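Local coordinates for uncharacterized protein (PDB 4HUJ) that is of unknown function but probably binds a dinucleotide through a Rossmann-type fold and may act as an oxidoreductase related to F420-dependent NADP oxidoreductases, at residues A[39-43]-A[66-71]; A[145-151]-A[167-172]; A[76-80]-A[97-101]. All coordinates share one frame; numbering follows the deposited sequence.

How the contacts relate
Contact 2 is the core contact: its touching residues are all buried and its centre lies about 8 Å from that of the chain; contacts 1 and 3, with centres about 15 Å from that of the chain, are only partly buried. The chemistry follows. Contact 2 joins two antiparallel strands by backbone hydrogen bonds, then by ordered waters and leucine packing where the bridges give out. Contacts 1 and 3 both belong to the Rossmann-type region and join helices to turns through apolar side chains with a polar rim: an aromatic ring and a long salt bridge in contact 1, aliphatic branches and a glutamine in contact 3. Their helices attach to the same parallel sheet, which strand 143-147 of contact 2 extends.

Contact 1 (A[39-43]-A[66-71]); sequences AERFT and RFGASV
Phe67 packs against Ala39, Glu40 and Thr43 in a mainly apolar contact of the Rossmann-type fold, joining the last turns of helix 32-44, which follows the putative glycine-rich loop, to helix 61-67 and the turn that leads into strand 71-73. Glu40 CA lies over one face of the Phe67 ring, 3.8 Å from its centroid and 17° off the normal, a CH-pi contact; Arg66 CB covers the opposite face. On the Glu40 side of the ring, displaced outward, Ala39 CB meets Phe67 CD2 at 3.8 Å. The Glu40 chain runs extended past the ring, its CB 3.4 Å from Phe67 CZ, and its OE1 forms a long salt bridge of 4.0 Å with Arg66 NH2. Arg66 bends at chi3 (74°), which lays a face of its guanidinium over Phe67 CZ. Cutting Phe67 back to an alanine would probably open a gap between Glu40 and Arg66 and set the guanidinium free to turn away from the carboxylate. Deeper in, Val71 CG2 fills in beside Ala39 CB. Thr43 OG1 presses to 3.2 Å from Phe67 CB and donates to Ala39 O at 2.9 Å, approaching that carbonyl from the face opposite Thr43 N.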
loop_
_atom_site.group_PDB
_atom_site.type_symbol
_atom_site.label_atom_id
_atom_site.label_comp_id
_atom_site.label_asym_id
_atom_site.label_seq_id
_atom_site.Cartn_x
_atom_site.Cartn_y
_atom_site.Cartn_z
ATOM N N ALA A 39 -1.946 5.809 7.727
ATOM C CA ALA A 39 -1.781 5.888 9.181
ATOM C C ALA A 39 -3.121 6.167 9.868
ATOM O O ALA A 39 -3.445 5.541 10.882
ATOM C CB ALA A 39 -0.749 6.949 9.548
ATOM N N GLU A 40 -3.902 7.085 9.297
ATOM C CA GLU A 40 -5.219 7.443 9.839
ATOM C C GLU A 40 -6.173 6.255 9.839
ATOM O O GLU A 40 -6.915 6.033 10.804
ATOM C CB GLU A 40 -5.826 8.617 9.064
ATOM C CG GLU A 40 -7.190 9.098 9.608
ATOM C CD GLU A 40 -7.606 10.463 9.079
ATOM O OE1 GLU A 40 -6.833 11.082 8.309
ATOM O OE2 GLU A 40 -8.716 10.919 9.444
ATOM N N ARG A 41 -6.148 5.485 8.756
ATOM C CA ARG A 41 -7.024 4.328 8.652
ATOM C C ARG A 41 -6.625 3.203 9.606
ATOM O O ARG A 41 -7.491 2.563 10.193
ATOM C CB ARG A 41 -7.096 3.831 7.207
ATOM C CG ARG A 41 -7.860 4.767 6.280
ATOM C CD ARG A 41 -9.306 4.915 6.746
ATOM N NE ARG A 41 -9.602 6.210 7.358
ATOM C CZ ARG A 41 -10.428 6.394 8.387
ATOM N NH1 ARG A 41 -10.999 5.357 8.992
ATOM N NH2 ARG A 41 -10.656 7.624 8.841
ATOM N N PHE A 42 -5.324 2.965 9.753
ATOM C CA PHE A 42 -4.828 1.961 10.701
ATOM C C PHE A 42 -5.225 2.332 12.136
ATOM O O PHE A 42 -5.693 1.481 12.908
ATOM C CB PHE A 42 -3.311 1.791 10.570
ATOM C CG PHE A 42 -2.895 0.783 9.526
ATOM C CD1 PHE A 42 -2.537 -0.510 9.894
ATOM C CD2 PHE A 42 -2.868 1.124 8.175
ATOM C CE1 PHE A 42 -2.147 -1.451 8.935
ATOM C CE2 PHE A 42 -2.487 0.197 7.209
ATOM C CZ PHE A 42 -2.120 -1.093 7.586
ATOM N N THR A 43 -5.069 3.612 12.463
ATOM C CA THR A 43 -5.412 4.148 13.779
ATOM C C THR A 43 -6.903 4.018 14.084
ATOM O O THR A 43 -7.278 3.540 15.159
ATOM C CB THR A 43 -4.942 5.609 13.917
ATOM O OG1 THR A 43 -3.524 5.645 13.758
ATOM C CG2 THR A 43 -5.307 6.190 15.286
ATOM N N ARG A 66 -0.307 12.865 15.412
ATOM C CA ARG A 66 -1.729 12.581 15.214
ATOM C C ARG A 66 -2.109 11.121 15.493
ATOM O O ARG A 66 -3.183 10.857 16.034
ATOM C CB ARG A 66 -2.173 12.972 13.798
ATOM C CG ARG A 66 -2.073 14.462 13.476
ATOM C CD ARG A 66 -2.420 14.744 12.015
ATOM N NE ARG A 66 -3.857 14.639 11.755
ATOM C CZ ARG A 66 -4.396 14.328 10.575
ATOM N NH1 ARG A 66 -3.624 14.072 9.525
ATOM N NH2 ARG A 66 -5.716 14.261 10.448
ATOM N N PHE A 67 -1.234 10.183 15.129
ATOM C CA PHE A 67 -1.596 8.757 15.107
ATOM C C PHE A 67 -0.659 7.824 15.886
ATOM O O PHE A 67 -0.717 6.601 15.719
ATOM C CB PHE A 67 -1.722 8.276 13.653
ATOM C CG PHE A 67 -2.602 9.149 12.798
ATOM C CD1 PHE A 67 -3.958 9.295 13.088
ATOM C CD2 PHE A 67 -2.073 9.829 11.706
ATOM C CE1 PHE A 67 -4.773 10.109 12.304
ATOM C CE2 PHE A 67 -2.880 10.642 10.914
ATOM C CZ PHE A 67 -4.233 10.783 11.216
ATOM N N GLY A 68 0.176 8.396 16.751
ATOM C CA GLY A 68 1.195 7.637 17.485
ATOM C C GLY A 68 0.692 6.525 18.391
ATOM O O GLY A 68 1.466 5.662 18.806
ATOM N N ALA A 69 -0.605 6.542 18.692
ATOM C CA ALA A 69 -1.226 5.517 19.530
ATOM C C ALA A 69 -1.349 4.177 18.808
ATOM O O ALA A 69 -1.492 3.133 19.446
ATOM C CB ALA A 69 -2.594 5.988 20.026
ATOM N N SER A 70 -1.288 4.206 17.480
ATOM C CA SER A 70 -1.456 2.990 16.690
ATOM C C SER A 70 -0.389 2.832 15.611
ATOM O O SER A 70 -0.194 1.734 15.079
ATOM C CB SER A 70 -2.859 2.946 16.082
ATOM O OG SER A 70 -3.064 1.745 15.359
ATOM N N VAL A 71 0.309 3.924 15.304
ATOM C CA VAL A 71 1.325 3.926 14.249
ATOM C C VAL A 71 2.651 4.485 14.762
ATOM O O VAL A 71 2.744 5.658 15.127
ATOM C CB VAL A 71 0.854 4.720 13.002
ATOM C CG1 VAL A 71 1.862 4.580 11.870
ATOM C CG2 VAL A 71 -0.526 4.251 12.546
#

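Contact 2 (A[145-151]-A[167-172]); sequences VKAFNTL and RVLFLS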
loop_
_atom_site.group_PDB
_atom_site.type_symbol
_atom_site.label_atom_id
_atom_site.label_comp_id
_atom_site.label_asym_id
_atom_site.label_seq_id
_atom_site.Cartn_x
_atom_site.Cartn_y
_atom_site.Cartn_z
ATOM N N VAL A 145 1.209 -7.720 -4.047
ATOM C CA VAL A 145 -0.209 -7.410 -4.252
ATOM C C VAL A 145 -0.290 -5.949 -4.680
ATOM O O VAL A 145 0.363 -5.101 -4.080
ATOM C CB VAL A 145 -1.027 -7.623 -2.956
ATOM C CG1 VAL A 145 -2.489 -7.182 -3.133
ATOM C CG2 VAL A 145 -0.966 -9.074 -2.512
ATOM N N LYS A 146 -1.086 -5.663 -5.711
ATOM C CA LYS A 146 -1.334 -4.284 -6.143
ATOM C C LYS A 146 -2.598 -3.792 -5.444
ATOM O O LYS A 146 -3.678 -4.340 -5.652
ATOM C CB LYS A 146 -1.506 -4.229 -7.671
ATOM C CG LYS A 146 -1.614 -2.813 -8.250
ATOM C CD LYS A 146 -1.838 -2.859 -9.754
ATOM C CE LYS A 146 -1.906 -1.454 -10.348
ATOM N NZ LYS A 146 -0.558 -0.810 -10.296
ATOM N N ALA A 147 -2.453 -2.772 -4.595
ATOM C CA ALA A 147 -3.574 -2.223 -3.830
ATOM C C ALA A 147 -3.227 -0.871 -3.224
ATOM O O ALA A 147 -2.061 -0.573 -3.010
ATOM C CB ALA A 147 -4.002 -3.204 -2.726
ATOM N N PHE A 148 -4.265 -0.083 -2.925
ATOM C CA PHE A 148 -4.158 1.260 -2.325
ATOM C C PHE A 148 -3.677 2.314 -3.325
ATOM O O PHE A 148 -3.384 3.443 -2.931
ATOM C CB PHE A 148 -3.250 1.301 -1.075
ATOM C CG PHE A 148 -3.682 0.390 0.049
ATOM C CD1 PHE A 148 -4.819 0.669 0.805
ATOM C CD2 PHE A 148 -2.908 -0.716 0.387
ATOM C CE1 PHE A 148 -5.199 -0.169 1.860
ATOM C CE2 PHE A 148 -3.278 -1.560 1.439
ATOM C CZ PHE A 148 -4.424 -1.279 2.179
ATOM N N ASN A 149 -3.588 1.953 -4.605
ATOM C CA ASN A 149 -3.169 2.908 -5.635
ATOM C C ASN A 149 -4.349 3.634 -6.288
ATOM O O ASN A 149 -4.164 4.551 -7.086
ATOM C CB ASN A 149 -2.380 2.183 -6.729
ATOM C CG ASN A 149 -3.274 1.328 -7.611
ATOM O OD1 ASN A 149 -3.857 0.350 -7.149
ATOM N ND2 ASN A 149 -3.398 1.704 -8.883
ATOM N N THR A 150 -5.566 3.216 -5.951
ATOM C CA THR A 150 -6.730 3.610 -6.734
ATOM C C THR A 150 -7.418 4.878 -6.249
ATOM O O THR A 150 -8.116 5.533 -7.021
ATOM C CB THR A 150 -7.758 2.480 -6.781
ATOM O OG1 THR A 150 -7.951 1.982 -5.451
ATOM C CG2 THR A 150 -7.246 1.347 -7.675
ATOM N N LEU A 151 -7.243 5.216 -4.979
ATOM C CA LEU A 151 -7.966 6.344 -4.418
ATOM C C LEU A 151 -7.058 7.519 -4.081
ATOM O O LEU A 151 -5.943 7.321 -3.599
ATOM C CB LEU A 151 -8.750 5.907 -3.176
ATOM C CG LEU A 151 -9.826 4.835 -3.374
ATOM C CD1 LEU A 151 -10.509 4.566 -2.052
ATOM C CD2 LEU A 151 -10.844 5.259 -4.437
ATOM N N ARG A 167 -16.486 1.947 1.364
ATOM C CA ARG A 167 -15.612 2.382 0.275
ATOM C C ARG A 167 -14.854 1.196 -0.323
ATOM O O ARG A 167 -14.264 0.395 0.401
ATOM C CB ARG A 167 -14.638 3.456 0.778
ATOM C CG ARG A 167 -13.717 4.067 -0.291
ATOM C CD ARG A 167 -14.519 4.760 -1.404
ATOM N NE ARG A 167 -15.245 5.943 -0.927
ATOM C CZ ARG A 167 -16.383 6.397 -1.460
ATOM N NH1 ARG A 167 -16.958 5.766 -2.479
ATOM N NH2 ARG A 167 -16.959 7.486 -0.966
ATOM N N VAL A 168 -14.865 1.102 -1.652
ATOM C CA VAL A 168 -14.256 -0.023 -2.350
ATOM C C VAL A 168 -12.775 0.208 -2.614
ATOM O O VAL A 168 -12.380 1.263 -3.128
ATOM C CB VAL A 168 -14.977 -0.319 -3.692
ATOM C CG1 VAL A 168 -14.209 -1.357 -4.526
ATOM C CG2 VAL A 168 -16.399 -0.793 -3.426
ATOM N N LEU A 169 -11.976 -0.795 -2.257
ATOM C CA LEU A 169 -10.572 -0.855 -2.655
ATOM C C LEU A 169 -10.351 -2.089 -3.512
ATOM O O LEU A 169 -10.446 -3.224 -3.029
ATOM C CB LEU A 169 -9.640 -0.875 -1.436
ATOM C CG LEU A 169 -9.346 0.472 -0.770
ATOM C CD1 LEU A 169 -8.526 0.274 0.497
ATOM C CD2 LEU A 169 -8.629 1.430 -1.721
ATOM N N PHE A 170 -10.077 -1.869 -4.792
ATOM C CA PHE A 170 -9.674 -2.956 -5.681
ATOM C C PHE A 170 -8.255 -3.435 -5.360
ATOM O O PHE A 170 -7.394 -2.651 -4.953
ATOM C CB PHE A 170 -9.779 -2.524 -7.152
ATOM C CG PHE A 170 -11.182 -2.220 -7.591
ATOM C CD1 PHE A 170 -12.089 -3.253 -7.828
ATOM C CD2 PHE A 170 -11.610 -0.899 -7.747
ATOM C CE1 PHE A 170 -13.400 -2.979 -8.226
ATOM C CE2 PHE A 170 -12.922 -0.609 -8.147
ATOM C CZ PHE A 170 -13.816 -1.652 -8.393
ATOM N N LEU A 171 -8.024 -4.735 -5.517
ATOM C CA LEU A 171 -6.676 -5.298 -5.384
ATOM C C LEU A 171 -6.474 -6.388 -6.419
ATOM O O LEU A 171 -7.435 -6.870 -7.017
ATOM C CB LEU A 171 -6.417 -5.843 -3.970
ATOM C CG LEU A 171 -7.148 -7.131 -3.563
ATOM C CD1 LEU A 171 -6.301 -7.937 -2.598
ATOM C CD2 LEU A 171 -8.513 -6.814 -2.948
ATOM N N SER A 172 -5.218 -6.760 -6.641
ATOM C CA SER A 172 -4.884 -7.793 -7.604
ATOM C C SER A 172 -3.481 -8.300 -7.311
ATOM O O SER A 172 -2.742 -7.697 -6.530
ATOM C CB SER A 172 -4.974 -7.266 -9.040
ATOM O OG SER A 172 -4.234 -6.066 -9.199
HETATM O O HOH W 1 -6.758 -0.185 -4.180
HETATM O O HOH W 2 -10.531 1.287 -5.332
#
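Lys146 and Ser172 form an antiparallel hydrogen-bonded pair where strand 143-147 runs against strand 166-173, and this end of the contact is the tight one. Lys146 N donates to Ser172 O at 2.7 Å, and Ser172 N returns a bond of 3.0 Å to Lys146 O, lying in the carbonyl plane. Leu171 CA adds a CA-H...O contact to Lys146 O, and Ala147 CB abuts Leu171 CB at 3.8 Å. From Phe148 on, the backbones of 145-151 and 167-172 are no longer directly hydrogen-bonded, and this looser half is bridged by water although it too is buried. One water accepts from Phe148 N and donates to Phe170 O; a second donates to Val168 O and accepts from Phe170 N. Both hydrogen-bond to Thr150 OG1, the first at 2.8 Å and the second at 2.7 Å; a chi1 of 48° tucks this hydroxyl back between the backbone N and carbonyl carbon, where it can serve both waters. Leu169 spreads its two methyls: CD1 lies 3.6 Å from Phe148 CE1, and CD2 is 3.7 Å from Leu151 CD1. Helix 176-188 packs on Val145 and Phe148, whereas Gln206 of helix 199-206 bonds both Lys146 O and Ser172 OG; strand 192-195 flanks strand 166-173.

Contact 3 (A[76-80]-A[97-101]); sequences LKDAL and IVTQV
Leu80 spreads over Ile97 and the turn from Val98 to Val101, overlapping Ile97 and Val101 with different parts of its side chain. Its CB meets Val101 CG2 at 3.7 Å. The CD1 branch comes to 3.5 Å from Ile97 O, while CD2 reaches Ile97 CG2 at 4.0 Å. Leu76, one helical turn earlier, brings its CD1 to the same Ile97 CG2, also at 4.0 Å, and crosses the isoleucine at about a right angle. That methyl therefore touches both leucines; the Ile97 chi1 of -67° places CG1 beside the backbone N and CG2 opposite that N, so this methyl faces the leucines.

Val98 to Val101 form a type I turn, from which Gln100 reaches back across the outer side of the leucines. Its extended chain carries OE1 to 3.8 Å from Leu76 CD2 and to 3.2 Å from Lys77 CE, and NE2 bonds to Asp96 O. Lys77 meets the amide oxygen through CD and CE, with its NZ 4.6 Å from Gln100 OE1. Beneath, Leu76 and Leu80 rest on Ile29 of strand 26-30, and Leu80 also touches Val85 of strand 84-88, so the contact joins neighbouring crossover segments of the Rossmann-type sheet. Cohesion here is essentially aliphatic: the exposed glutamine and lysine add close packing and perhaps a weak electrostatic attraction, but no direct polar bond between the segments.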
loop_
_atom_site.group_PDB
_atom_site.type_symbol
_atom_site.label_atom_id
_atom_site.label_comp_id
_atom_site.label_asym_id
_atom_site.label_seq_id
_atom_site.Cartn_x
_atom_site.Cartn_y
_atom_site.Cartn_z
ATOM N N LEU A 76 13.909 2.771 8.468
ATOM C CA LEU A 76 13.513 2.069 7.244
ATOM C C LEU A 76 13.923 0.591 7.242
ATOM O O LEU A 76 13.125 -0.277 6.882
ATOM C CB LEU A 76 14.072 2.802 6.016
ATOM C CG LEU A 76 13.638 2.419 4.595
ATOM C CD1 LEU A 76 12.117 2.414 4.427
ATOM C CD2 LEU A 76 14.277 3.367 3.603
ATOM N N LYS A 77 15.159 0.316 7.663
ATOM C CA LYS A 77 15.700 -1.050 7.721
ATOM C C LYS A 77 14.862 -1.999 8.574
ATOM O O LYS A 77 14.816 -3.206 8.310
ATOM C CB LYS A 77 17.146 -1.042 8.236
ATOM C CG LYS A 77 18.111 -0.195 7.417
ATOM C CD LYS A 77 18.377 -0.763 6.025
ATOM C CE LYS A 77 19.475 0.025 5.327
ATOM N NZ LYS A 77 20.732 0.085 6.131
ATOM N N ASP A 78 14.212 -1.446 9.591
ATOM C CA ASP A 78 13.332 -2.210 10.462
ATOM C C ASP A 78 11.950 -2.418 9.836
ATOM O O ASP A 78 11.421 -3.529 9.858
ATOM C CB ASP A 78 13.231 -1.545 11.840
ATOM C CG ASP A 78 14.575 -1.502 12.567
ATOM O OD1 ASP A 78 15.352 -2.480 12.456
ATOM O OD2 ASP A 78 14.858 -0.494 13.249
ATOM N N ALA A 79 11.383 -1.351 9.271
ATOM C CA ALA A 79 10.076 -1.411 8.612
ATOM C C ALA A 79 10.037 -2.382 7.437
ATOM O O ALA A 79 9.031 -3.059 7.223
ATOM C CB ALA A 79 9.637 -0.024 8.161
ATOM N N LEU A 80 11.137 -2.453 6.690
ATOM C CA LEU A 80 11.233 -3.332 5.521
ATOM C C LEU A 80 11.273 -4.823 5.876
ATOM O O LEU A 80 11.285 -5.675 4.987
ATOM C CB LEU A 80 12.445 -2.952 4.658
ATOM C CG LEU A 80 12.396 -1.608 3.924
ATOM C CD1 LEU A 80 13.707 -1.347 3.187
ATOM C CD2 LEU A 80 11.217 -1.553 2.963
ATOM N N ILE A 97 14.759 2.195 -2.265
ATOM C CA ILE A 97 14.288 1.691 -0.973
ATOM C C ILE A 97 14.418 0.167 -0.879
ATOM O O ILE A 97 15.038 -0.349 0.052
ATOM C CB ILE A 97 12.833 2.148 -0.664
ATOM C CG1 ILE A 97 12.795 3.663 -0.443
ATOM C CG2 ILE A 97 12.262 1.422 0.570
ATOM C CD1 ILE A 97 11.398 4.267 -0.475
ATOM N N VAL A 98 13.849 -0.545 -1.847
ATOM C CA VAL A 98 13.745 -2.009 -1.762
ATOM C C VAL A 98 15.059 -2.753 -2.030
ATOM O O VAL A 98 15.197 -3.920 -1.661
ATOM C CB VAL A 98 12.606 -2.576 -2.651
ATOM C CG1 VAL A 98 11.247 -2.048 -2.182
ATOM C CG2 VAL A 98 12.844 -2.267 -4.127
ATOM N N THR A 99 16.015 -2.073 -2.657
ATOM C CA THR A 99 17.335 -2.653 -2.917
ATOM C C THR A 99 18.114 -2.912 -1.616
ATOM O O THR A 99 19.083 -3.667 -1.610
ATOM C CB THR A 99 18.165 -1.792 -3.918
ATOM O OG1 THR A 99 19.291 -2.544 -4.393
ATOM C CG2 THR A 99 18.654 -0.490 -3.282
ATOM N N GLN A 100 17.664 -2.294 -0.523
ATOM C CA GLN A 100 18.290 -2.432 0.796
ATOM C C GLN A 100 18.064 -3.812 1.416
ATOM O O GLN A 100 18.794 -4.215 2.322
ATOM C CB GLN A 100 17.794 -1.332 1.744
ATOM C CG GLN A 100 18.305 0.073 1.400
ATOM C CD GLN A 100 17.587 1.187 2.155
ATOM O OE1 GLN A 100 17.239 1.045 3.332
ATOM N NE2 GLN A 100 17.367 2.310 1.477
ATOM N N VAL A 101 17.048 -4.523 0.926
ATOM C CA VAL A 101 16.740 -5.883 1.367
ATOM C C VAL A 101 17.061 -6.863 0.242
ATOM O O VAL A 101 16.631 -6.676 -0.899
ATOM C CB VAL A 101 15.255 -6.024 1.794
ATOM C CG1 VAL A 101 14.881 -7.488 2.028
ATOM C CG2 VAL A 101 14.973 -5.200 3.045
#